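Local structure of paraflagellar rod component (Trypanosoma brucei, 2Q0X) at residues T115-F123 with R191-L200; V143-P154 with Q201-R210. The protein is of unknown function but has the alpha/beta-hydrolase fold, belongs to the DUF1749 family and is probably a paraflagellar rod component. All coordinates share one frame; numbering follows the deposited sequence.

Along the chain the segments alternate: 115-123, 143-154, 191-200, then 201-210, so the two contacts interlock, their centres about 14 Å apart. The first two segments follow strands 110-115 and 135-143, parallel neighbours in the mixed central sheet; the last two are consecutive parts of the largely helical excursion between strands 135-143 and 227-232, where many alpha/beta hydrolases carry a cap. That excursion is thus tied to two neighbouring strand ends, by its 191-200 part in contact 1 and by helix 200-209 in contact 2. The contacts also touch directly: L200 O probably accepts from W205 N, and A203 packs on F123 and F197.

Contact 1 of 2, residues T115-F123 with R191-L200; sequences TSTGTQLVF and RLAGGGFPTL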
loop_
_atom_site.group_PDB
_atom_site.type_symbol
_atom_site.label_atom_id
_atom_site.label_comp_id
_atom_site.label_asym_id
_atom_site.label_seq_id
_atom_site.Cartn_x
_atom_site.Cartn_y
_atom_site.Cartn_z
ATOM N N THR A 115 6.586 2.735 -14.022
ATOM C CA THR A 115 5.761 3.869 -14.362
ATOM C C THR A 115 5.981 4.959 -13.334
ATOM O O THR A 115 6.362 4.689 -12.195
ATOM C CB THR A 115 4.261 3.489 -14.371
ATOM O OG1 THR A 115 3.914 2.853 -13.130
ATOM C CG2 THR A 115 3.939 2.587 -15.565
ATOM N N SER A 116 5.719 6.198 -13.745
ATOM C CA SER A 116 5.729 7.353 -12.831
ATOM C C SER A 116 7.091 7.526 -12.105
ATOM O O SER A 116 8.147 7.376 -12.729
ATOM C CB SER A 116 4.552 7.233 -11.845
ATOM O OG SER A 116 4.409 8.417 -11.101
ATOM N N THR A 117 7.083 7.803 -10.797
ATOM C CA THR A 117 8.344 7.924 -10.038
ATOM C C THR A 117 9.059 6.581 -9.734
ATOM O O THR A 117 10.136 6.574 -9.113
ATOM C CB THR A 117 8.136 8.725 -8.742
ATOM O OG1 THR A 117 7.266 8.016 -7.851
ATOM C CG2 THR A 117 7.579 10.161 -9.046
ATOM N N GLY A 118 8.466 5.456 -10.171
ATOM C CA GLY A 118 9.113 4.153 -10.116
ATOM C C GLY A 118 10.368 4.106 -10.962
ATOM O O GLY A 118 11.310 3.364 -10.662
ATOM N N THR A 119 10.387 4.916 -12.018
ATOM C CA THR A 119 11.537 5.031 -12.866
ATOM C C THR A 119 12.799 5.495 -12.134
ATOM O O THR A 119 13.909 5.139 -12.539
ATOM C CB THR A 119 11.292 5.926 -14.108
ATOM O OG1 THR A 119 11.130 7.272 -13.699
ATOM C CG2 THR A 119 10.098 5.497 -14.895
ATOM N N GLN A 120 12.631 6.315 -11.093
ATOM C CA GLN A 120 13.744 6.713 -10.235
ATOM C C GLN A 120 14.486 5.511 -9.667
ATOM O O GLN A 120 15.723 5.532 -9.503
ATOM C CB GLN A 120 13.227 7.518 -9.054
ATOM C CG GLN A 120 14.335 8.186 -8.219
ATOM C CD GLN A 120 13.818 9.069 -7.131
ATOM O OE1 GLN A 120 12.729 8.852 -6.609
ATOM N NE2 GLN A 120 14.619 10.074 -6.746
ATOM N N LEU A 121 13.715 4.490 -9.295
ATOM C CA LEU A 121 14.273 3.289 -8.716
ATOM C C LEU A 121 15.023 2.470 -9.758
ATOM O O LEU A 121 16.015 1.839 -9.444
ATOM C CB LEU A 121 13.174 2.449 -8.060
ATOM C CG LEU A 121 12.286 3.166 -7.028
ATOM C CD1 LEU A 121 11.488 2.129 -6.239
ATOM C CD2 LEU A 121 13.091 4.066 -6.098
ATOM N N VAL A 122 14.547 2.480 -11.000
ATOM C CA VAL A 122 15.143 1.665 -12.027
ATOM C C VAL A 122 16.554 2.155 -12.358
ATOM O O VAL A 122 17.446 1.329 -12.519
ATOM C CB VAL A 122 14.241 1.567 -13.284
ATOM C CG1 VAL A 122 14.990 0.920 -14.473
ATOM C CG2 VAL A 122 12.974 0.779 -12.957
ATOM N N PHE A 123 16.764 3.477 -12.431
ATOM C CA PHE A 123 18.084 4.009 -12.771
ATOM C C PHE A 123 19.094 3.673 -11.683
ATOM O O PHE A 123 20.226 3.261 -11.978
ATOM C CB PHE A 123 18.053 5.521 -13.052
ATOM C CG PHE A 123 17.375 5.880 -14.354
ATOM C CD1 PHE A 123 17.975 5.572 -15.567
ATOM C CD2 PHE A 123 16.124 6.503 -14.366
ATOM C CE1 PHE A 123 17.361 5.892 -16.767
ATOM C CE2 PHE A 123 15.507 6.825 -15.565
ATOM C CZ PHE A 123 16.125 6.523 -16.765
ATOM N N ARG A 191 11.894 11.091 -0.869
ATOM C CA ARG A 191 12.190 10.515 -2.184
ATOM C C ARG A 191 12.956 11.498 -3.089
ATOM O O ARG A 191 13.828 11.094 -3.841
ATOM C CB ARG A 191 10.914 9.984 -2.859
ATOM C CG ARG A 191 10.501 8.604 -2.348
ATOM C CD ARG A 191 11.431 7.489 -2.868
ATOM N NE ARG A 191 11.449 7.404 -4.336
ATOM C CZ ARG A 191 10.552 6.754 -5.080
ATOM N NH1 ARG A 191 9.536 6.098 -4.526
ATOM N NH2 ARG A 191 10.659 6.764 -6.402
ATOM N N LEU A 192 12.665 12.786 -2.970
ATOM C CA LEU A 192 13.374 13.797 -3.746
ATOM C C LEU A 192 14.793 14.048 -3.200
ATOM O O LEU A 192 15.727 14.324 -3.982
ATOM C CB LEU A 192 12.570 15.103 -3.793
ATOM C CG LEU A 192 11.379 15.200 -4.766
ATOM C CD1 LEU A 192 10.487 16.382 -4.413
ATOM C CD2 LEU A 192 11.875 15.309 -6.236
ATOM N N ALA A 193 14.965 13.906 -1.881
ATOM C CA ALA A 193 16.210 14.305 -1.196
ATOM C C ALA A 193 17.442 13.445 -1.508
ATOM O O ALA A 193 18.570 13.932 -1.476
ATOM C CB ALA A 193 15.986 14.377 0.326
ATOM N N GLY A 194 17.238 12.170 -1.818
ATOM C CA GLY A 194 18.357 11.281 -2.135
ATOM C C GLY A 194 18.928 11.466 -3.521
ATOM O O GLY A 194 19.922 10.826 -3.866
ATOM N N GLY A 195 18.332 12.343 -4.325
ATOM C CA GLY A 195 18.860 12.630 -5.654
ATOM C C GLY A 195 18.247 11.724 -6.707
ATOM O O GLY A 195 17.033 11.480 -6.694
ATOM N N GLY A 196 19.081 11.261 -7.638
ATOM C CA GLY A 196 18.640 10.451 -8.751
ATOM C C GLY A 196 17.737 11.226 -9.683
ATOM O O GLY A 196 17.798 12.446 -9.721
ATOM N N PHE A 197 16.869 10.510 -10.406
ATOM C CA PHE A 197 15.937 11.126 -11.360
ATOM C C PHE A 197 14.522 10.626 -11.098
ATOM O O PHE A 197 14.189 9.500 -11.497
ATOM C CB PHE A 197 16.330 10.787 -12.794
ATOM C CG PHE A 197 17.751 11.051 -13.090
ATOM C CD1 PHE A 197 18.158 12.308 -13.488
ATOM C CD2 PHE A 197 18.692 10.046 -12.957
ATOM C CE1 PHE A 197 19.489 12.560 -13.754
ATOM C CE2 PHE A 197 20.020 10.292 -13.212
ATOM C CZ PHE A 197 20.423 11.557 -13.616
ATOM N N PRO A 198 13.699 11.447 -10.415
ATOM C CA PRO A 198 12.359 11.023 -10.044
ATOM C C PRO A 198 11.552 10.445 -11.184
ATOM O O PRO A 198 11.006 9.386 -11.028
ATOM C CB PRO A 198 11.725 12.314 -9.510
ATOM C CG PRO A 198 12.872 13.056 -8.942
ATOM C CD PRO A 198 13.997 12.801 -9.905
ATOM N N THR A 199 11.539 11.112 -12.340
ATOM C CA THR A 199 10.736 10.683 -13.491
ATOM C C THR A 199 11.536 10.857 -14.772
ATOM O O THR A 199 12.659 11.336 -14.754
ATOM C CB THR A 199 9.445 11.525 -13.602
ATOM O OG1 THR A 199 9.794 12.908 -13.818
ATOM C CG2 THR A 199 8.587 11.381 -12.311
ATOM N N LEU A 200 10.942 10.449 -15.884
ATOM C CA LEU A 200 11.515 10.661 -17.200
ATOM C C LEU A 200 11.667 12.131 -17.590
ATOM O O LEU A 200 12.449 12.445 -18.490
ATOM C CB LEU A 200 10.692 9.932 -18.241
ATOM C CG LEU A 200 10.791 8.409 -18.174
ATOM C CD1 LEU A 200 10.156 7.815 -19.394
ATOM C CD2 LEU A 200 12.219 7.946 -18.050
HETATM O O HOH W 1 7.940 5.529 -6.676
HETATM O O HOH W 2 13.489 8.645 -13.903
HETATM O O HOH W 3 17.261 7.653 -10.135
#
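Q120 and P198 bring their CA atoms to 4.5 Å and T117 and T199 theirs to 5.0 Å, where loop 195-199 runs past the strand-turn-helix that matches the nucleophile elbow of the alpha/beta-hydrolase fold. S116 holds the elbow position with positive phi (57°), consistent with the nucleophile site of relatives, though no activity is established here. Q120 is the most deeply covered residue of the contact, followed by R191. With CG anti to the backbone N (chi1 -170°) and the chain extended, its amide reaches between R191 and G195. R191 grips OE1 side-on: NH2 lies in the carbonyl plane on a lone pair, 2.9 Å from Q120 OE1, while NE comes from above that plane, the two planar groups 40° apart. At the other end Q120 NE2 donates to R191 O and, weakly, to G195 O, so both ends of the amide are fixed. L121 CD2 lies over one face of the R191 guanidinium, 3.6 Å above its plane, offset toward the rim. D90 of helix 87-104 makes a salt bridge to R191 NH1. Nearer the elbow, methyls T117 CG2 and T199 CG2 meet at 3.6 Å, and T117 CA points its hydrogen at P198 O, 3.2 Å away.

Contact 2 of 2, residues V143-P154 with Q201-R210; sequences VVCDPENPLFTP and QEAVWNPCIR
The carbonyl O of F152 is gripped by both terminal nitrogens of R210: NH1 donates to F152 O at 2.9 Å, tilted 29° from the carbonyl plane, and NH2 adds a weak bond. R210 NH2 also reaches P147 O weakly and makes a salt bridge to E148 OE2 at 3.2 Å, with the carboxylate nearly perpendicular to the guanidinium (88°). R210 runs extended from CG to NE, and P147 CB sits over the centre of its guanidinium face. The arginine just past the end of helix 200-209 thereby joins three carbonyl or carboxylate oxygens of loop 144-153, which is itself shaped by a type I turn from D146 to N149 and by Asx turns in which D146 OD1 accepts from E148 N and N149 OD1 from L151 N.

At the first turn of the segment Q201 pairs with the loop backbone through both ends of its amide: C145 N donates to Q201 OE1 at 2.9 Å, and Q201 NE2 donates to C145 O at 3.0 Å. With CG anti to the backbone N (chi1 -168°), Q201 CG lies over the F152 ring, 3.6 Å from its centroid in a CH-pi contact, and the bend at chi2 turns the amide toward C145. Q201 NE2 also donates to N206 OD1, which in turn lies 3.3 Å from P147 CB. V144 CB stands over the five-membered ring of W205 in a second CH-pi contact, 3.8 Å from its centroid, while I209 covers the opposite face, offset toward the rim.

The loop thus links strand 135-143 to helix 154-170, whose N-cap is T153, and lies against helix 200-209. That helix packs on helix 241-254 through V204, W205 and I209, and W205 also touches L231 of strand 227-232.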
loop_
_atom_site.group_PDB
_atom_site.type_symbol
_atom_site.label_atom_id
_atom_site.label_comp_id
_atom_site.label_asym_id
_atom_site.label_seq_id
_atom_site.Cartn_x
_atom_site.Cartn_y
_atom_site.Cartn_z
ATOM N N VAL A 143 5.041 10.673 -18.229
ATOM C CA VAL A 143 4.360 11.838 -18.768
ATOM C C VAL A 143 5.324 12.998 -18.691
ATOM O O VAL A 143 5.920 13.250 -17.656
ATOM C CB VAL A 143 3.113 12.193 -17.961
ATOM C CG1 VAL A 143 2.420 13.450 -18.569
ATOM C CG2 VAL A 143 2.166 10.968 -17.870
ATOM N N VAL A 144 5.468 13.714 -19.790
ATOM C CA VAL A 144 6.409 14.831 -19.855
ATOM C C VAL A 144 5.651 16.137 -20.110
ATOM O O VAL A 144 4.556 16.121 -20.662
ATOM C CB VAL A 144 7.460 14.606 -20.961
ATOM C CG1 VAL A 144 8.299 13.407 -20.626
ATOM C CG2 VAL A 144 6.784 14.426 -22.339
ATOM N N CYS A 145 6.256 17.246 -19.693
ATOM C CA CYS A 145 5.749 18.586 -19.977
ATOM C C CYS A 145 6.857 19.466 -20.592
ATOM O O CYS A 145 8.002 19.048 -20.718
ATOM C CB CYS A 145 5.223 19.209 -18.690
ATOM S SG CYS A 145 6.486 19.473 -17.436
ATOM N N ASP A 146 6.506 20.688 -20.971
ATOM C CA ASP A 146 7.484 21.664 -21.438
ATOM C C ASP A 146 8.521 21.922 -20.336
ATOM O O ASP A 146 8.145 22.245 -19.229
ATOM C CB ASP A 146 6.782 22.973 -21.833
ATOM C CG ASP A 146 7.686 23.931 -22.608
ATOM O OD1 ASP A 146 8.918 23.959 -22.394
ATOM O OD2 ASP A 146 7.150 24.677 -23.447
ATOM N N PRO A 147 9.827 21.765 -20.641
ATOM C CA PRO A 147 10.891 22.040 -19.662
ATOM C C PRO A 147 10.881 23.457 -19.084
ATOM O O PRO A 147 11.384 23.666 -17.975
ATOM C CB PRO A 147 12.175 21.814 -20.463
ATOM C CG PRO A 147 11.790 20.917 -21.562
ATOM C CD PRO A 147 10.383 21.267 -21.918
ATOM N N GLU A 148 10.307 24.407 -19.829
ATOM C CA GLU A 148 10.196 25.787 -19.380
ATOM C C GLU A 148 9.009 26.021 -18.450
ATOM O O GLU A 148 8.785 27.147 -18.014
ATOM C CB GLU A 148 10.139 26.740 -20.587
ATOM C CG GLU A 148 11.366 26.640 -21.503
ATOM C CD GLU A 148 12.695 26.715 -20.741
ATOM O OE1 GLU A 148 12.828 27.612 -19.867
ATOM O OE2 GLU A 148 13.604 25.884 -21.019
ATOM N N ASN A 149 8.253 24.961 -18.163
ATOM C CA ASN A 149 7.322 24.928 -17.040
ATOM C C ASN A 149 8.035 25.409 -15.764
ATOM O O ASN A 149 9.156 25.012 -15.509
ATOM C CB ASN A 149 6.818 23.494 -16.879
ATOM C CG ASN A 149 5.723 23.357 -15.862
ATOM O OD1 ASN A 149 5.957 23.417 -14.650
ATOM N ND2 ASN A 149 4.511 23.107 -16.349
ATOM N N PRO A 150 7.382 26.264 -14.952
ATOM C CA PRO A 150 8.099 26.853 -13.805
ATOM C C PRO A 150 8.667 25.842 -12.785
ATOM O O PRO A 150 9.542 26.199 -11.994
ATOM C CB PRO A 150 7.041 27.761 -13.154
ATOM C CG PRO A 150 5.734 27.227 -13.630
ATOM C CD PRO A 150 5.983 26.721 -15.016
ATOM N N LEU A 151 8.171 24.606 -12.798
ATOM C CA LEU A 151 8.744 23.539 -11.979
ATOM C C LEU A 151 10.126 23.079 -12.455
ATOM O O LEU A 151 10.957 22.698 -11.635
ATOM C CB LEU A 151 7.812 22.336 -11.945
ATOM C CG LEU A 151 6.534 22.482 -11.124
ATOM C CD1 LEU A 151 5.725 21.195 -11.230
ATOM C CD2 LEU A 151 6.845 22.834 -9.656
ATOM N N PHE A 152 10.372 23.131 -13.769
ATOM C CA PHE A 152 11.581 22.538 -14.365
ATOM C C PHE A 152 12.542 23.544 -15.003
ATOM O O PHE A 152 13.558 23.160 -15.550
ATOM C CB PHE A 152 11.185 21.429 -15.347
ATOM C CG PHE A 152 10.436 20.319 -14.694
ATOM C CD1 PHE A 152 11.091 19.459 -13.817
ATOM C CD2 PHE A 152 9.074 20.155 -14.909
ATOM C CE1 PHE A 152 10.433 18.455 -13.193
ATOM C CE2 PHE A 152 8.382 19.143 -14.265
ATOM C CZ PHE A 152 9.065 18.291 -13.400
ATOM N N THR A 153 12.240 24.829 -14.915
ATOM C CA THR A 153 13.237 25.852 -15.193
ATOM C C THR A 153 14.383 25.717 -14.172
ATOM O O THR A 153 14.166 25.211 -13.066
ATOM C CB THR A 153 12.645 27.273 -15.065
ATOM O OG1 THR A 153 12.209 27.482 -13.718
ATOM C CG2 THR A 153 11.481 27.485 -16.032
ATOM N N PRO A 154 15.603 26.167 -14.533
ATOM C CA PRO A 154 16.748 26.118 -13.612
ATOM C C PRO A 154 16.427 26.588 -12.190
ATOM O O PRO A 154 16.897 25.970 -11.225
ATOM C CB PRO A 154 17.761 27.069 -14.265
ATOM C CG PRO A 154 17.484 26.925 -15.736
ATOM C CD PRO A 154 15.980 26.743 -15.842
ATOM N N GLN A 201 10.920 13.039 -16.949
ATOM C CA GLN A 201 11.182 14.471 -17.138
ATOM C C GLN A 201 12.648 14.799 -16.831
ATOM O O GLN A 201 13.352 15.396 -17.647
ATOM C CB GLN A 201 10.262 15.322 -16.273
ATOM C CG GLN A 201 10.251 16.816 -16.613
ATOM C CD GLN A 201 9.487 17.125 -17.878
ATOM O OE1 GLN A 201 8.595 16.367 -18.271
ATOM N NE2 GLN A 201 9.825 18.254 -18.530
ATOM N N GLU A 202 13.117 14.400 -15.653
ATOM C CA GLU A 202 14.497 14.701 -15.244
ATOM C C GLU A 202 15.522 13.781 -15.929
ATOM O O GLU A 202 16.602 14.227 -16.316
ATOM C CB GLU A 202 14.635 14.583 -13.722
ATOM C CG GLU A 202 13.773 15.597 -12.941
ATOM C CD GLU A 202 12.479 15.027 -12.397
ATOM O OE1 GLU A 202 11.921 14.064 -12.982
ATOM O OE2 GLU A 202 12.002 15.571 -11.375
ATOM N N ALA A 203 15.160 12.508 -16.088
ATOM C CA ALA A 203 16.072 11.501 -16.644
ATOM C C ALA A 203 16.306 11.654 -18.156
ATOM O O ALA A 203 17.398 11.389 -18.631
ATOM C CB ALA A 203 15.571 10.116 -16.331
ATOM N N VAL A 204 15.276 12.077 -18.902
ATOM C CA VAL A 204 15.352 12.074 -20.365
ATOM C C VAL A 204 14.934 13.406 -21.016
ATOM O O VAL A 204 15.690 13.979 -21.790
ATOM C CB VAL A 204 14.502 10.910 -20.946
ATOM C CG1 VAL A 204 14.354 11.018 -22.455
ATOM C CG2 VAL A 204 15.109 9.562 -20.574
ATOM N N TRP A 205 13.753 13.897 -20.692
ATOM C CA TRP A 205 13.153 14.992 -21.440
ATOM C C TRP A 205 13.944 16.283 -21.295
ATOM O O TRP A 205 14.425 16.850 -22.291
ATOM C CB TRP A 205 11.703 15.215 -20.996
ATOM C CG TRP A 205 10.879 15.919 -22.020
ATOM C CD1 TRP A 205 10.405 17.179 -21.948
ATOM C CD2 TRP A 205 10.446 15.388 -23.280
ATOM N NE1 TRP A 205 9.695 17.482 -23.086
ATOM C CE2 TRP A 205 9.707 16.397 -23.923
ATOM C CE3 TRP A 205 10.610 14.154 -23.924
ATOM C CZ2 TRP A 205 9.125 16.216 -25.184
ATOM C CZ3 TRP A 205 10.032 13.964 -25.176
ATOM C CH2 TRP A 205 9.293 14.991 -25.792
ATOM N N ASN A 206 14.073 16.739 -20.052
ATOM C CA ASN A 206 14.846 17.947 -19.757
ATOM C C ASN A 206 16.272 17.931 -20.306
ATOM O O ASN A 206 16.632 18.813 -21.081
ATOM C CB ASN A 206 14.815 18.237 -18.241
ATOM C CG ASN A 206 13.467 18.772 -17.777
ATOM O OD1 ASN A 206 12.579 19.067 -18.591
ATOM N ND2 ASN A 206 13.313 18.927 -16.466
ATOM N N PRO A 207 17.093 16.933 -19.928
ATOM C CA PRO A 207 18.464 16.937 -20.465
ATOM C C PRO A 207 18.576 16.810 -21.983
ATOM O O PRO A 207 19.497 17.369 -22.562
ATOM C CB PRO A 207 19.127 15.749 -19.760
ATOM C CG PRO A 207 17.987 14.915 -19.228
ATOM C CD PRO A 207 16.864 15.818 -18.993
ATOM N N CYS A 208 17.655 16.092 -22.626
ATOM C CA CYS A 208 17.704 15.952 -24.082
ATOM C C CYS A 208 17.358 17.265 -24.776
ATOM O O CYS A 208 18.058 17.683 -25.671
ATOM C CB CYS A 208 16.759 14.861 -24.587
ATOM S SG CYS A 208 17.382 13.187 -24.487
ATOM N N ILE A 209 16.258 17.900 -24.367
ATOM C CA ILE A 209 15.863 19.208 -24.932
ATOM C C ILE A 209 16.927 20.292 -24.658
ATOM O O ILE A 209 17.155 21.179 -25.495
ATOM C CB ILE A 209 14.487 19.687 -24.372
ATOM C CG1 ILE A 209 13.361 18.663 -24.647
ATOM C CG2 ILE A 209 14.101 21.079 -24.927
ATOM C CD1 ILE A 209 13.209 18.252 -26.103
ATOM N N ARG A 210 17.572 20.220 -23.494
ATOM C CA ARG A 210 18.605 21.192 -23.112
ATOM C C ARG A 210 20.060 20.771 -23.445
ATOM O O ARG A 210 21.009 21.428 -23.006
ATOM C CB ARG A 210 18.500 21.485 -21.622
ATOM C CG ARG A 210 17.405 22.458 -21.289
ATOM C CD ARG A 210 16.998 22.320 -19.849
ATOM N NE ARG A 210 16.045 23.359 -19.477
ATOM C CZ ARG A 210 15.103 23.244 -18.545
ATOM N NH1 ARG A 210 14.962 22.120 -17.858
ATOM N NH2 ARG A 210 14.294 24.275 -18.307
HETATM O O HOH W 4 7.941 11.624 -16.804
#